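Local coordinates for putative sugar ABC transporter, substrate-binding protein (Clostridium phytofermentans, PDB 4WZZ) that probably serves as the sugar-binding component of an ABC transporter and holds L-rhamnose between its two lobes, at residues A[166-171]-A[210-215]. Numbering follows the deposited sequence.
Sequences ALMDAI and SKLNLI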
loop_
_atom_site.group_PDB
_atom_site.type_symbol
_atom_site.label_atom_id
_atom_site.label_comp_id
_atom_site.label_asym_id
_atom_site.label_seq_id
_atom_site.Cartn_x
_atom_site.Cartn_y
_atom_site.Cartn_z
ATOM N N ALA A 166 -9.656 -7.003 8.314
ATOM C CA ALA A 166 -9.441 -8.219 7.532
ATOM C C ALA A 166 -8.253 -8.981 8.091
ATOM O O ALA A 166 -8.289 -10.202 8.264
ATOM C CB ALA A 166 -9.182 -7.868 6.058
ATOM N N LEU A 167 -7.164 -8.271 8.357
ATOM C CA LEU A 167 -5.979 -8.924 8.866
ATOM C C LEU A 167 -6.170 -9.520 10.248
ATOM O O LEU A 167 -5.737 -10.635 10.504
ATOM C CB LEU A 167 -4.786 -7.958 8.821
ATOM C CG LEU A 167 -4.329 -7.594 7.391
ATOM C CD1 LEU A 167 -3.213 -6.583 7.420
ATOM C CD2 LEU A 167 -3.920 -8.832 6.606
HETATM N N MSE A 168 -6.828 -8.796 11.150
HETATM C CA MSE A 168 -7.026 -9.342 12.499
HETATM C C MSE A 168 -7.888 -10.594 12.439
HETATM O O MSE A 168 -7.608 -11.574 13.129
HETATM C CB MSE A 168 -7.634 -8.331 13.463
HETATM C CG MSE A 168 -6.660 -7.264 13.949
HETATM SE SE MSE A 168 -4.947 -7.992 14.646
HETATM C CE MSE A 168 -5.657 -9.381 15.828
ATOM N N ASP A 169 -8.945 -10.561 11.633
ATOM C CA ASP A 169 -9.817 -11.729 11.502
ATOM C C ASP A 169 -9.054 -12.883 10.871
ATOM O O ASP A 169 -9.246 -14.032 11.271
ATOM C CB ASP A 169 -11.080 -11.400 10.700
ATOM C CG ASP A 169 -12.080 -10.546 11.493
ATOM O OD1 ASP A 169 -12.020 -10.555 12.744
ATOM O OD2 ASP A 169 -12.926 -9.857 10.868
ATOM N N ALA A 170 -8.151 -12.593 9.926
ATOM C CA ALA A 170 -7.308 -13.624 9.355
ATOM C C ALA A 170 -6.415 -14.254 10.394
ATOM O O ALA A 170 -6.309 -15.480 10.488
ATOM C CB ALA A 170 -6.460 -13.067 8.208
ATOM N N ILE A 171 -5.769 -13.430 11.209
ATOM C CA ILE A 171 -4.901 -13.973 12.256
ATOM C C ILE A 171 -5.696 -14.850 13.222
ATOM O O ILE A 171 -5.265 -15.939 13.583
ATOM C CB ILE A 171 -4.167 -12.848 13.005
ATOM C CG1 ILE A 171 -3.165 -12.133 12.071
ATOM C CG2 ILE A 171 -3.445 -13.399 14.207
ATOM C CD1 ILE A 171 -2.980 -10.662 12.420
ATOM N N SER A 210 -8.854 -11.891 22.457
ATOM C CA SER A 210 -8.178 -11.779 23.744
ATOM C C SER A 210 -7.125 -12.865 23.991
ATOM O O SER A 210 -6.232 -12.678 24.816
ATOM C CB SER A 210 -9.192 -11.781 24.882
ATOM O OG SER A 210 -9.844 -13.027 24.966
ATOM N N LYS A 211 -7.230 -13.984 23.280
ATOM C CA LYS A 211 -6.258 -15.082 23.408
ATOM C C LYS A 211 -5.101 -15.008 22.433
ATOM O O LYS A 211 -4.233 -15.883 22.440
ATOM C CB LYS A 211 -6.946 -16.429 23.236
ATOM C CG LYS A 211 -7.984 -16.730 24.302
ATOM C CD LYS A 211 -9.019 -17.699 23.767
ATOM C CE LYS A 211 -8.872 -19.076 24.352
ATOM N NZ LYS A 211 -9.758 -19.274 25.535
ATOM N N LEU A 212 -5.091 -13.979 21.580
ATOM C CA LEU A 212 -3.961 -13.703 20.699
ATOM C C LEU A 212 -2.978 -12.809 21.429
ATOM O O LEU A 212 -3.374 -12.000 22.263
ATOM C CB LEU A 212 -4.449 -12.998 19.432
ATOM C CG LEU A 212 -5.397 -13.782 18.525
ATOM C CD1 LEU A 212 -5.868 -12.923 17.355
ATOM C CD2 LEU A 212 -4.700 -15.028 18.007
ATOM N N ASN A 213 -1.694 -12.958 21.132
ATOM C CA ASN A 213 -0.681 -12.093 21.716
ATOM C C ASN A 213 0.257 -11.580 20.634
ATOM O O ASN A 213 0.973 -12.354 20.008
ATOM C CB ASN A 213 0.100 -12.837 22.784
ATOM C CG ASN A 213 1.178 -11.971 23.422
ATOM O OD1 ASN A 213 0.890 -10.919 24.011
ATOM N ND2 ASN A 213 2.425 -12.402 23.305
ATOM N N LEU A 214 0.240 -10.270 20.420
ATOM C CA LEU A 214 1.143 -9.621 19.479
ATOM C C LEU A 214 2.506 -9.450 20.135
ATOM O O LEU A 214 2.638 -8.728 21.135
ATOM C CB LEU A 214 0.581 -8.262 19.056
ATOM C CG LEU A 214 1.515 -7.438 18.170
ATOM C CD1 LEU A 214 1.974 -8.193 16.896
ATOM C CD2 LEU A 214 0.844 -6.133 17.790
ATOM N N ILE A 215 3.519 -10.133 19.607
ATOM C CA ILE A 215 4.851 -10.083 20.219
ATOM C C ILE A 215 5.613 -8.830 19.860
ATOM O O ILE A 215 6.503 -8.423 20.593
ATOM C CB ILE A 215 5.699 -11.327 19.903
ATOM C CG1 ILE A 215 6.138 -11.344 18.451
ATOM C CG2 ILE A 215 4.935 -12.581 20.258
ATOM C CD1 ILE A 215 6.986 -12.565 18.105
#
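Leu212, on edge strand 212-219, sets one methyl, CD1, against the side chains of both Met168 and Ile171, which lie three residues apart on the helix. The contact is wholly apolar and made by side chains alone. CD1 of Leu212 lies 3.9 Å from CE of Met168, a selenomethionine here, and 4.0 Å from CG2 of Ile171, so a single branch of the leucine serves both partners. The Met168 chain is bent at chi2 (-50°) and again at chi3 (-48°); this double bend turns its terminal methyl toward the strand, and the chain runs past Leu212 in the opposite sense. Ile171 meets the leucine at an angle through its shorter branch, with chi1 of -67° placing CG2 anti to the backbone N, facing the leucine, and CG1 beside that N. Both distances are ordinary van der Waals separations, and the interface is small, 111 Å² summed over the two sides.

The backbones stay well apart, with CA of Ile171 8.5 Å from CA of Leu212. Polar groups are engaged beside this contact: Asp169 forms a salt bridge with Lys208 and a hydrogen bond with Tyr209, tying the helix to the loop that leads into the strand.

In this lobe of the periplasmic binding protein fold, strand 212-219 borders a four-stranded parallel sheet and pairs with strand 179-185. Helix 160-174 packs on that sheet, Met168 and Ile171 also touching Trp181 of the adjacent strand, while Met200 and Val203 of helix 191-203 also touch Met168.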